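Local atomic coordinates of protoporphyrinogen oxidase (Exiguobacterium sibiricum, PDB entry 3LOV), a protein that probably oxidises coproporphyrinogen III to coproporphyrin III in heme b biosynthesis, using bound FAD and molecular oxygen. Residues Pro300-Leu305 / Leu440-Val445; Gln422-Glu427 / Ile435-Leu440; Gly16-Tyr21 / Asp449-Ala454. All coordinates share one frame; numbering follows the deposited sequence. Where two conformers were deposited one is given.

In the fold
Read from the N terminus, the first contact partner is helix 14-26, next to the first strand of the parallel, Rossmann-type sheet; more than 400 residues later it meets helix 447-463, and this contact, interaction 3, closes the widest loop. Interaction 1 lies within that span and joins the short helix 300-303 to the loop leading into helix 447-463. Interaction 2, the most local, sits inside interaction 1 and returns helix 417-431 to edge strand 435-437 after a short connection. The three therefore nest without crossing. Interactions 1 and 2 share L440 and are linked by the D443-R425 and E301-R423 salt bridges, while FAD touches residues of all three, G439 and the shared L440 included.

Interaction 1 (Pro300-Leu305 / Leu440-Val445); sequences PELEQL and LAYDGV. With FAD (flavin-adenine dinucleotide), chain B.
The L305 side chain overlaps A441 through one methyl branch: CD2 lies 4.0 Å from A441 CB and 3.8 Å from A441 O. Its CG is anti to the backbone N (chi1 -173°), which directs this branch at the loop and lets it cover methyl and carbonyl together. Three residues earlier, on the helix, L302 brings CD2 obliquely to the Y442 ring, 4.2 Å from CE1, while its CD1 comes alongside the phenol oxygen. Y442 is also packed from within its own loop, for the A441 methyl sits over the ring centre, 3.7 Å above the plane. A441 is thus wedged between an aromatic face and a leucine.

The far side of the same loop belongs to the cofactor pocket. V445 O accepts a short, 2.5 Å hydrogen bond from the ribityl hydroxyl O3' of FAD, and V445 CG1 approaches FAD C1' at 3.9 Å. H417 bonds to A441 O, and Y413 OH binds both L440 O and G444 N, so other parts of the chain hold the loop's backbone.

The chemistry is thereby divided: 300-305 meets the loop by dispersion and hydrophobic burial, with no hydrogen bond between the two segments, whereas in this loop the directional bond to the ribityl chain of FAD is made by V445 O.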
loop_
_atom_site.group_PDB
_atom_site.type_symbol
_atom_site.label_atom_id
_atom_site.label_comp_id
_atom_site.label_asym_id
_atom_site.label_seq_id
_atom_site.Cartn_x
_atom_site.Cartn_y
_atom_site.Cartn_z
ATOM N N PRO A 300 4.721 -15.741 -17.016
ATOM C CA PRO A 300 3.420 -16.175 -16.492
ATOM C C PRO A 300 3.222 -15.678 -15.058
ATOM O O PRO A 300 2.086 -15.419 -14.657
ATOM C CB PRO A 300 3.514 -17.710 -16.534
ATOM C CG PRO A 300 4.984 -18.007 -16.494
ATOM C CD PRO A 300 5.616 -16.880 -17.280
ATOM N N GLU A 301 4.323 -15.557 -14.301
ATOM C CA GLU A 301 4.266 -15.010 -12.936
ATOM C C GLU A 301 3.559 -13.661 -12.933
ATOM O O GLU A 301 2.687 -13.410 -12.103
ATOM C CB GLU A 301 5.645 -14.845 -12.322
ATOM C CG GLU A 301 6.414 -16.135 -12.150
ATOM C CD GLU A 301 7.173 -16.569 -13.416
ATOM O OE1 GLU A 301 7.033 -15.958 -14.490
ATOM O OE2 GLU A 301 7.972 -17.499 -13.315
ATOM N N LEU A 302 3.872 -12.810 -13.897
ATOM C CA LEU A 302 3.182 -11.526 -14.001
ATOM C C LEU A 302 1.759 -11.640 -14.548
ATOM O O LEU A 302 0.901 -10.857 -14.159
ATOM C CB LEU A 302 3.987 -10.530 -14.836
ATOM C CG LEU A 302 5.280 -10.026 -14.208
ATOM C CD1 LEU A 302 5.796 -8.823 -15.024
ATOM C CD2 LEU A 302 5.099 -9.622 -12.763
ATOM N N GLU A 303 1.498 -12.596 -15.453
ATOM C CA GLU A 303 0.111 -12.816 -15.947
ATOM C C GLU A 303 -0.827 -13.285 -14.815
ATOM O O GLU A 303 -1.990 -12.981 -14.812
ATOM C CB GLU A 303 0.074 -13.851 -17.085
ATOM C CG GLU A 303 0.762 -13.382 -18.351
ATOM C CD GLU A 303 1.126 -14.503 -19.321
ATOM O OE1 GLU A 303 0.996 -15.698 -18.989
ATOM O OE2 GLU A 303 1.606 -14.173 -20.413
ATOM N N GLN A 304 -0.303 -14.050 -13.877
ATOM C CA GLN A 304 -1.091 -14.545 -12.747
ATOM C C GLN A 304 -1.075 -13.654 -11.528
ATOM O O GLN A 304 -1.680 -14.005 -10.536
ATOM C CB GLN A 304 -0.552 -15.919 -12.343
ATOM C CG GLN A 304 -0.802 -16.947 -13.437
ATOM C CD GLN A 304 0.163 -18.106 -13.360
ATOM O OE1 GLN A 304 0.424 -18.661 -12.289
ATOM N NE2 GLN A 304 0.727 -18.460 -14.495
ATOM N N LEU A 305 -0.404 -12.500 -11.574
ATOM C CA LEU A 305 -0.428 -11.571 -10.451
ATOM C C LEU A 305 -1.675 -10.718 -10.544
ATOM O O LEU A 305 -1.769 -9.820 -11.373
ATOM C CB LEU A 305 0.853 -10.724 -10.431
ATOM C CG LEU A 305 1.105 -9.811 -9.239
ATOM C CD1 LEU A 305 1.279 -10.613 -7.962
ATOM C CD2 LEU A 305 2.307 -8.907 -9.507
ATOM N N LEU A 440 5.444 -1.294 -7.586
ATOM C CA LEU A 440 4.651 -1.945 -6.538
ATOM C C LEU A 440 4.338 -3.411 -6.791
ATOM O O LEU A 440 3.952 -4.116 -5.851
ATOM C CB LEU A 440 3.377 -1.171 -6.281
ATOM C CG LEU A 440 2.101 -1.389 -7.102
ATOM C CD1 LEU A 440 0.985 -0.819 -6.221
ATOM C CD2 LEU A 440 2.125 -0.718 -8.467
ATOM N N ALA A 441 4.518 -3.865 -8.034
ATOM C CA ALA A 441 4.272 -5.286 -8.370
ATOM C C ALA A 441 5.357 -6.162 -7.762
ATOM O O ALA A 441 5.171 -7.390 -7.580
ATOM C CB ALA A 441 4.298 -5.487 -9.861
ATOM N N TYR A 442 6.515 -5.539 -7.505
ATOM C CA TYR A 442 7.750 -6.327 -7.334
ATOM C C TYR A 442 8.234 -6.577 -5.922
ATOM O O TYR A 442 8.319 -7.736 -5.498
ATOM C CB TYR A 442 8.866 -5.753 -8.216
ATOM C CG TYR A 442 8.375 -5.530 -9.642
ATOM C CD1 TYR A 442 8.197 -6.608 -10.505
ATOM C CD2 TYR A 442 8.057 -4.260 -10.112
ATOM C CE1 TYR A 442 7.711 -6.444 -11.787
ATOM C CE2 TYR A 442 7.590 -4.083 -11.422
ATOM C CZ TYR A 442 7.383 -5.169 -12.233
ATOM O OH TYR A 442 6.893 -5.037 -13.522
ATOM N N ASP A 443 8.620 -5.515 -5.229
ATOM C CA ASP A 443 9.384 -5.630 -3.985
ATOM C C ASP A 443 8.631 -5.008 -2.766
ATOM O O ASP A 443 9.246 -4.430 -1.878
ATOM C CB ASP A 443 10.729 -4.919 -4.146
ATOM C CG ASP A 443 11.483 -5.337 -5.404
ATOM O OD1 ASP A 443 11.623 -6.540 -5.627
ATOM O OD2 ASP A 443 11.946 -4.437 -6.156
ATOM N N GLY A 444 7.304 -5.116 -2.751
ATOM C CA GLY A 444 6.491 -4.522 -1.695
ATOM C C GLY A 444 5.625 -3.441 -2.284
ATOM O O GLY A 444 6.066 -2.652 -3.105
ATOM N N VAL A 445 4.396 -3.389 -1.815
ATOM C CA VAL A 445 3.402 -2.469 -2.300
ATOM C C VAL A 445 3.538 -1.013 -1.848
ATOM O O VAL A 445 3.115 -0.120 -2.566
ATOM C CB VAL A 445 2.001 -3.032 -1.932
ATOM C CG1 VAL A 445 0.928 -1.999 -2.123
ATOM C CG2 VAL A 445 1.760 -4.276 -2.788
HETATM P PA FAD B . 1.917 4.227 -9.886
HETATM O O1A FAD B . 1.698 5.238 -8.812
HETATM O O2A FAD B . 0.770 3.401 -10.333
HETATM O O5B FAD B . 2.530 4.972 -11.152
HETATM C C5B FAD B . 2.574 4.390 -12.430
HETATM C C4B FAD B . 2.821 5.514 -13.443
HETATM O O4B FAD B . 3.085 4.976 -14.740
HETATM C C3B FAD B . 1.623 6.438 -13.527
HETATM O O3B FAD B . 2.006 7.801 -13.483
HETATM C C2B FAD B . 1.032 6.029 -14.863
HETATM O O2B FAD B . 0.377 7.062 -15.509
HETATM C C1B FAD B . 2.255 5.626 -15.660
HETATM N N9A FAD B . 2.005 4.733 -16.802
HETATM C C8A FAD B . 1.096 3.714 -16.989
HETATM N N7A FAD B . 1.254 3.174 -18.224
HETATM C C5A FAD B . 2.269 3.853 -18.841
HETATM C C6A FAD B . 2.889 3.744 -20.087
HETATM N N6A FAD B . 2.531 2.803 -20.957
HETATM N N1A FAD B . 3.919 4.610 -20.419
HETATM C C2A FAD B . 4.363 5.545 -19.515
HETATM N N3A FAD B . 3.766 5.633 -18.271
HETATM C C4A FAD B . 2.735 4.823 -17.957
HETATM N N1 FAD B . 1.374 2.915 0.200
HETATM C C2 FAD B . 1.802 3.421 1.396
HETATM O O2 FAD B . 3.001 3.382 1.704
HETATM N N3 FAD B . 0.890 3.954 2.272
HETATM C C4 FAD B . -0.431 3.982 2.006
HETATM O O4 FAD B . -1.179 4.498 2.814
HETATM C C4X FAD B . -0.898 3.448 0.824
HETATM N N5 FAD B . -2.248 3.516 0.523
HETATM C C5X FAD B . -2.688 2.987 -0.693
HETATM C C6 FAD B . -4.052 3.008 -1.004
HETATM C C7 FAD B . -4.508 2.478 -2.223
HETATM C C7M FAD B . -5.971 2.512 -2.554
HETATM C C8 FAD B . -3.595 1.955 -3.157
HETATM C C8M FAD B . -4.044 1.360 -4.480
HETATM C C9 FAD B . -2.234 1.943 -2.866
HETATM C C9A FAD B . -1.764 2.450 -1.633
HETATM N N10 FAD B . -0.395 2.437 -1.336
HETATM C C10 FAD B . 0.028 2.933 -0.096
HETATM C "C1'" FAD B . 0.652 1.866 -2.263
HETATM C "C2'" FAD B . 1.267 3.025 -3.086
HETATM O "O2'" FAD B . 0.275 3.585 -3.864
HETATM C "C3'" FAD B . 2.412 2.575 -4.003
HETATM O "O3'" FAD B . 3.520 2.328 -3.146
HETATM C "C4'" FAD B . 2.879 3.609 -5.059
HETATM O "O4'" FAD B . 1.927 4.585 -5.438
HETATM C "C5'" FAD B . 3.280 2.935 -6.357
HETATM O "O5'" FAD B . 3.834 3.896 -7.218
HETATM P P FAD B . 4.393 3.433 -8.621
HETATM O O1P FAD B . 5.085 2.098 -8.554
HETATM O O2P FAD B . 5.148 4.519 -9.348
HETATM O O3P FAD B . 3.040 3.148 -9.496
#

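Interaction 2 (Gln422-Glu427 / Ile435-Leu440); sequences QRVREE and IYLAGL
With CG anti to the carbonyl carbon (chi1 -71°) and the chain extended from CG to NE, R425 reaches from helix 417-431 to the backbone of L437. Its NH2 gives L437 O a nearly straight hydrogen bond of 2.8 Å (169° at the hydrogen). The oxygen lies close to the guanidinium plane, although the donor itself stands above the carbonyl plane. R425 NE adds a weak second bond to L437 O, at 3.4 Å. A water accepts from L437 N at 2.9 Å and, weakly, from R425 NE; another donates to both R425 O and I435 O. Beside this polar seam, V424 CG1 meets L437 CD1 at 3.7 Å, the two side chains crossing at about a right angle.

Strand 435-437 is one of the two outer strands of the parallel Rossmann-type sheet. Y436 and A438 pair with strand 280-283, whereas the amide and carbonyl of L437 face the helix. R425 NH1 also forms a salt bridge with D443. A leucine in place of R425 would probably leave L437 O without its strong donor and D443 without its cationic mate.

R425 and the two waters thus give I435 O, L437 N and L437 O partners of the kind a further strand would be expected to offer.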
loop_
_atom_site.group_PDB
_atom_site.type_symbol
_atom_site.label_atom_id
_atom_site.label_comp_id
_atom_site.label_asym_id
_atom_site.label_seq_id
_atom_site.Cartn_x
_atom_site.Cartn_y
_atom_site.Cartn_z
ATOM N N GLN A 422 12.177 -12.636 -8.854
ATOM C CA GLN A 422 13.581 -12.893 -9.264
ATOM C C GLN A 422 13.601 -13.613 -10.618
ATOM O O GLN A 422 14.365 -13.270 -11.538
ATOM C CB GLN A 422 14.339 -13.717 -8.182
ATOM C CG GLN A 422 15.548 -14.529 -8.703
ATOM C CD GLN A 422 16.288 -15.341 -7.619
ATOM O OE1 GLN A 422 16.014 -15.225 -6.424
ATOM N NE2 GLN A 422 17.242 -16.159 -8.051
ATOM N N ARG A 423 12.762 -14.637 -10.747
ATOM C CA ARG A 423 12.709 -15.353 -12.000
ATOM C C ARG A 423 12.194 -14.454 -13.143
ATOM O O ARG A 423 12.748 -14.497 -14.215
ATOM C CB ARG A 423 11.912 -16.666 -11.862
ATOM C CG ARG A 423 12.039 -17.615 -13.091
ATOM C CD ARG A 423 10.931 -17.316 -14.071
ATOM N NE ARG A 423 11.188 -17.668 -15.464
ATOM C CZ ARG A 423 10.414 -17.284 -16.472
ATOM N NH1 ARG A 423 9.353 -16.501 -16.244
ATOM N NH2 ARG A 423 10.702 -17.666 -17.715
ATOM N N VAL A 424 11.160 -13.631 -12.918
ATOM C CA VAL A 424 10.694 -12.655 -13.928
ATOM C C VAL A 424 11.881 -11.757 -14.406
ATOM O O VAL A 424 12.151 -11.650 -15.609
ATOM C CB VAL A 424 9.440 -11.827 -13.400
ATOM C CG1 VAL A 424 9.195 -10.533 -14.181
ATOM C CG2 VAL A 424 8.160 -12.677 -13.390
ATOM N N ARG A 425 12.641 -11.208 -13.459
ATOM C CA ARG A 425 13.762 -10.314 -13.767
ATOM C C ARG A 425 14.881 -10.976 -14.571
ATOM O O ARG A 425 15.428 -10.344 -15.491
ATOM C CB ARG A 425 14.319 -9.701 -12.489
ATOM C CG ARG A 425 13.344 -8.664 -11.867
ATOM C CD ARG A 425 14.010 -7.946 -10.706
ATOM N NE ARG A 425 13.361 -6.677 -10.382
ATOM C CZ ARG A 425 12.878 -6.348 -9.182
ATOM N NH1 ARG A 425 12.984 -7.161 -8.129
ATOM N NH2 ARG A 425 12.335 -5.158 -9.016
ATOM N N GLU A 426 15.162 -12.255 -14.280
ATOM C CA GLU A 426 16.160 -13.040 -15.023
ATOM C C GLU A 426 15.706 -13.317 -16.439
ATOM O O GLU A 426 16.501 -13.280 -17.383
ATOM C CB GLU A 426 16.422 -14.379 -14.317
ATOM C CG GLU A 426 17.156 -14.217 -13.005
ATOM C CD GLU A 426 17.192 -15.503 -12.190
ATOM O OE1 GLU A 426 16.770 -16.562 -12.726
ATOM O OE2 GLU A 426 17.635 -15.442 -11.015
ATOM N N GLU A 427 14.421 -13.616 -16.596
ATOM C CA GLU A 427 13.879 -13.805 -17.905
ATOM C C GLU A 427 13.948 -12.512 -18.700
ATOM O O GLU A 427 14.300 -12.526 -19.869
ATOM C CB GLU A 427 12.433 -14.266 -17.834
ATOM C CG GLU A 427 11.697 -14.263 -19.178
ATOM C CD GLU A 427 12.050 -15.452 -20.094
ATOM O OE1 GLU A 427 13.057 -16.133 -19.849
ATOM O OE2 GLU A 427 11.285 -15.712 -21.041
ATOM N N ILE A 435 16.994 -4.149 -19.724
ATOM C CA ILE A 435 15.664 -3.755 -19.297
ATOM C C ILE A 435 15.450 -4.239 -17.874
ATOM O O ILE A 435 15.695 -5.400 -17.562
ATOM C CB ILE A 435 14.587 -4.210 -20.307
ATOM C CG1 ILE A 435 14.909 -3.595 -21.687
ATOM C CG2 ILE A 435 13.168 -3.826 -19.842
ATOM C CD1 ILE A 435 13.796 -3.688 -22.694
ATOM N N TYR A 436 15.052 -3.304 -17.007
ATOM C CA TYR A 436 14.923 -3.525 -15.562
ATOM C C TYR A 436 13.504 -3.129 -15.183
ATOM O O TYR A 436 12.850 -2.339 -15.889
ATOM C CB TYR A 436 15.982 -2.707 -14.768
ATOM C CG TYR A 436 17.421 -3.094 -15.091
ATOM C CD1 TYR A 436 18.102 -2.566 -16.199
ATOM C CD2 TYR A 436 18.092 -3.992 -14.304
ATOM C CE1 TYR A 436 19.430 -2.985 -16.506
ATOM C CE2 TYR A 436 19.411 -4.400 -14.591
ATOM C CZ TYR A 436 20.059 -3.889 -15.693
ATOM O OH TYR A 436 21.336 -4.320 -15.906
ATOM N N LEU A 437 13.011 -3.742 -14.112
ATOM C CA LEU A 437 11.663 -3.511 -13.580
ATOM C C LEU A 437 11.702 -3.005 -12.143
ATOM O O LEU A 437 12.481 -3.505 -11.332
ATOM C CB LEU A 437 10.877 -4.843 -13.580
ATOM C CG LEU A 437 10.879 -5.658 -14.855
ATOM C CD1 LEU A 437 10.186 -7.003 -14.683
ATOM C CD2 LEU A 437 10.198 -4.868 -15.958
ATOM N N ALA A 438 10.798 -2.079 -11.810
ATOM C CA ALA A 438 10.652 -1.570 -10.447
ATOM C C ALA A 438 9.243 -1.046 -10.228
ATOM O O ALA A 438 8.533 -0.690 -11.165
ATOM C CB ALA A 438 11.706 -0.450 -10.159
ATOM N N GLY A 439 8.824 -1.034 -8.976
ATOM C CA GLY A 439 7.494 -0.627 -8.614
ATOM C C GLY A 439 6.723 -1.598 -7.751
ATOM O O GLY A 439 7.244 -2.594 -7.255
ATOM N N LEU A 440 5.444 -1.294 -7.586
ATOM C CA LEU A 440 4.651 -1.945 -6.538
ATOM C C LEU A 440 4.338 -3.411 -6.791
ATOM O O LEU A 440 3.952 -4.116 -5.851
ATOM C CB LEU A 440 3.377 -1.171 -6.281
ATOM C CG LEU A 440 2.101 -1.389 -7.102
ATOM C CD1 LEU A 440 0.985 -0.819 -6.221
ATOM C CD2 LEU A 440 2.125 -0.718 -8.467
HETATM O O HOH W 1 14.714 -5.799 -13.087
HETATM O O HOH W 2 14.772 -7.195 -15.516
#

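Interaction 3 (Gly16-Tyr21 / Asp449-Ala454); sequences GLAAAY and DCVASA. With FAD (flavin-adenine dinucleotide), chain B.
A18 and A19 of helix 14-26 form a shallow hollow into which the methyl of A454, on helix 447-463, projects. Helix 14-26 follows the first strand of a Rossmann-type dinucleotide-binding fold, and G16 is consistent with the last glycine of its GxGxxG pattern. A454 CB is the main bump: it settles 3.6 Å from A19 N and 3.8 Å from A19 CA, against bare backbone, with A18 CB at 4.0 Å and A19 CB at 3.9 Å bordering it. T15 also touches this methyl.

The fit is reciprocal. A18 CB points back at the other helix and faces the notch formed by A454 CB and V451 CG2, the latter a looser neighbour at 4.4 Å. V451 in turn rests on I14 and Y22, which, with A18, lie four residues apart along one face of helix 14-26. Because the interlocking groups are mostly single methyls, the short axes approach to 8.3 Å, crossing at -41°, and the CA atoms of A19 and A454 come closer still. No hydrogen bond joins the two segments, so the match rests on shape. Another face of helix 14-26 packs on helix 235-245.

Four residues before A454, C450 turns to the cofactor: its SG, anti to the carbonyl carbon (chi1 -73°), lies 3.7 Å from FAD C5' and 3.5 Å from FAD O3'.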
loop_
_atom_site.group_PDB
_atom_site.type_symbol
_atom_site.label_atom_id
_atom_site.label_comp_id
_atom_site.label_asym_id
_atom_site.label_seq_id
_atom_site.Cartn_x
_atom_site.Cartn_y
_atom_site.Cartn_z
ATOM N N GLY A 16 9.226 5.822 -10.520
ATOM C CA GLY A 16 9.921 6.439 -11.645
ATOM C C GLY A 16 10.639 7.745 -11.279
ATOM O O GLY A 16 11.735 7.971 -11.747
ATOM N N LEU A 17 10.024 8.584 -10.448
ATOM C CA LEU A 17 10.624 9.854 -10.009
ATOM C C LEU A 17 11.784 9.605 -9.054
ATOM O O LEU A 17 12.849 10.216 -9.183
ATOM C CB LEU A 17 9.576 10.771 -9.361
ATOM C CG LEU A 17 8.671 11.522 -10.337
ATOM C CD1 LEU A 17 7.584 12.286 -9.625
ATOM C CD2 LEU A 17 9.530 12.456 -11.210
ATOM N N ALA A 18 11.613 8.658 -8.138
ATOM C CA ALA A 18 12.721 8.203 -7.310
ATOM C C ALA A 18 13.832 7.591 -8.152
ATOM O O ALA A 18 15.025 7.804 -7.888
ATOM C CB ALA A 18 12.256 7.196 -6.277
ATOM N N ALA A 19 13.463 6.815 -9.153
ATOM C CA ALA A 19 14.490 6.253 -9.999
ATOM C C ALA A 19 15.321 7.395 -10.665
ATOM O O ALA A 19 16.521 7.287 -10.777
ATOM C CB ALA A 19 13.891 5.312 -11.060
ATOM N N ALA A 20 14.685 8.476 -11.092
ATOM C CA ALA A 20 15.423 9.497 -11.843
ATOM C C ALA A 20 16.397 10.187 -10.886
ATOM O O ALA A 20 17.527 10.502 -11.285
ATOM C CB ALA A 20 14.496 10.499 -12.460
ATOM N N TYR A 21 15.926 10.412 -9.649
ATOM C CA TYR A 21 16.669 11.095 -8.592
ATOM C C TYR A 21 17.925 10.318 -8.330
ATOM O O TYR A 21 19.024 10.878 -8.305
ATOM C CB TYR A 21 15.841 11.193 -7.291
ATOM C CG TYR A 21 16.635 11.768 -6.122
ATOM C CD1 TYR A 21 16.788 13.143 -5.956
ATOM C CD2 TYR A 21 17.254 10.927 -5.196
ATOM C CE1 TYR A 21 17.552 13.654 -4.900
ATOM C CE2 TYR A 21 18.004 11.423 -4.170
ATOM C CZ TYR A 21 18.137 12.792 -4.015
ATOM O OH TYR A 21 18.896 13.286 -2.988
ATOM N N ASP A 449 8.756 0.845 -0.058
ATOM C CA ASP A 449 9.165 -0.346 -0.808
ATOM C C ASP A 449 9.449 -0.001 -2.273
ATOM O O ASP A 449 10.377 -0.508 -2.885
ATOM C CB ASP A 449 8.087 -1.448 -0.746
ATOM C CG ASP A 449 7.746 -1.908 0.720
ATOM O OD1 ASP A 449 8.649 -2.089 1.537
ATOM O OD2 ASP A 449 6.555 -2.071 1.031
ATOM N N CYS A 450 8.589 0.816 -2.847
ATOM C CA CYS A 450 8.754 1.305 -4.208
ATOM C C CYS A 450 9.987 2.186 -4.348
ATOM O O CYS A 450 10.762 2.061 -5.318
ATOM C CB CYS A 450 7.498 2.060 -4.632
ATOM S SG CYS A 450 6.105 0.936 -4.961
ATOM N N VAL A 451 10.218 3.048 -3.371
ATOM C CA VAL A 451 11.434 3.847 -3.398
ATOM C C VAL A 451 12.681 2.952 -3.367
ATOM O O VAL A 451 13.557 3.113 -4.213
ATOM C CB VAL A 451 11.474 4.913 -2.282
ATOM C CG1 VAL A 451 12.881 5.560 -2.202
ATOM C CG2 VAL A 451 10.347 5.957 -2.505
ATOM N N ALA A 452 12.725 1.986 -2.454
ATOM C CA ALA A 452 13.778 1.007 -2.424
ATOM C C ALA A 452 13.893 0.221 -3.723
ATOM O O ALA A 452 15.008 -0.184 -4.135
ATOM C CB ALA A 452 13.567 -0.000 -1.251
ATOM N N SER A 453 12.744 -0.103 -4.318
ATOM C CA SER A 453 12.716 -0.879 -5.561
ATOM C C SER A 453 13.463 -0.074 -6.631
ATOM O O SER A 453 14.389 -0.600 -7.273
ATOM C CB SER A 453 11.249 -1.185 -5.981
ATOM O OG SER A 453 11.139 -1.948 -7.175
ATOM N N ALA A 454 13.096 1.192 -6.777
ATOM C CA ALA A 454 13.812 2.122 -7.672
ATOM C C ALA A 454 15.328 2.184 -7.350
ATOM O O ALA A 454 16.143 1.988 -8.237
ATOM C CB ALA A 454 13.194 3.558 -7.630
HETATM P PA FAD B . 1.917 4.227 -9.886
HETATM O O1A FAD B . 1.698 5.238 -8.812
HETATM O O2A FAD B . 0.770 3.401 -10.333
HETATM O O5B FAD B . 2.530 4.972 -11.152
HETATM C C5B FAD B . 2.574 4.390 -12.430
HETATM C C4B FAD B . 2.821 5.514 -13.443
HETATM O O4B FAD B . 3.085 4.976 -14.740
HETATM C C3B FAD B . 1.623 6.438 -13.527
HETATM O O3B FAD B . 2.006 7.801 -13.483
HETATM C C2B FAD B . 1.032 6.029 -14.863
HETATM O O2B FAD B . 0.377 7.062 -15.509
HETATM C C1B FAD B . 2.255 5.626 -15.660
HETATM N N9A FAD B . 2.005 4.733 -16.802
HETATM C C8A FAD B . 1.096 3.714 -16.989
HETATM N N7A FAD B . 1.254 3.174 -18.224
HETATM C C5A FAD B . 2.269 3.853 -18.841
HETATM C C6A FAD B . 2.889 3.744 -20.087
HETATM N N6A FAD B . 2.531 2.803 -20.957
HETATM N N1A FAD B . 3.919 4.610 -20.419
HETATM C C2A FAD B . 4.363 5.545 -19.515
HETATM N N3A FAD B . 3.766 5.633 -18.271
HETATM C C4A FAD B . 2.735 4.823 -17.957
HETATM N N1 FAD B . 1.374 2.915 0.200
HETATM C C2 FAD B . 1.802 3.421 1.396
HETATM O O2 FAD B . 3.001 3.382 1.704
HETATM N N3 FAD B . 0.890 3.954 2.272
HETATM C C4 FAD B . -0.431 3.982 2.006
HETATM O O4 FAD B . -1.179 4.498 2.814
HETATM C C4X FAD B . -0.898 3.448 0.824
HETATM N N5 FAD B . -2.248 3.516 0.523
HETATM C C5X FAD B . -2.688 2.987 -0.693
HETATM C C6 FAD B . -4.052 3.008 -1.004
HETATM C C7 FAD B . -4.508 2.478 -2.223
HETATM C C7M FAD B . -5.971 2.512 -2.554
HETATM C C8 FAD B . -3.595 1.955 -3.157
HETATM C C8M FAD B . -4.044 1.360 -4.480
HETATM C C9 FAD B . -2.234 1.943 -2.866
HETATM C C9A FAD B . -1.764 2.450 -1.633
HETATM N N10 FAD B . -0.395 2.437 -1.336
HETATM C C10 FAD B . 0.028 2.933 -0.096
HETATM C "C1'" FAD B . 0.652 1.866 -2.263
HETATM C "C2'" FAD B . 1.267 3.025 -3.086
HETATM O "O2'" FAD B . 0.275 3.585 -3.864
HETATM C "C3'" FAD B . 2.412 2.575 -4.003
HETATM O "O3'" FAD B . 3.520 2.328 -3.146
HETATM C "C4'" FAD B . 2.879 3.609 -5.059
HETATM O "O4'" FAD B . 1.927 4.585 -5.438
HETATM C "C5'" FAD B . 3.280 2.935 -6.357
HETATM O "O5'" FAD B . 3.834 3.896 -7.218
HETATM P P FAD B . 4.393 3.433 -8.621
HETATM O O1P FAD B . 5.085 2.098 -8.554
HETATM O O2P FAD B . 5.148 4.519 -9.348
HETATM O O3P FAD B . 3.040 3.148 -9.496
#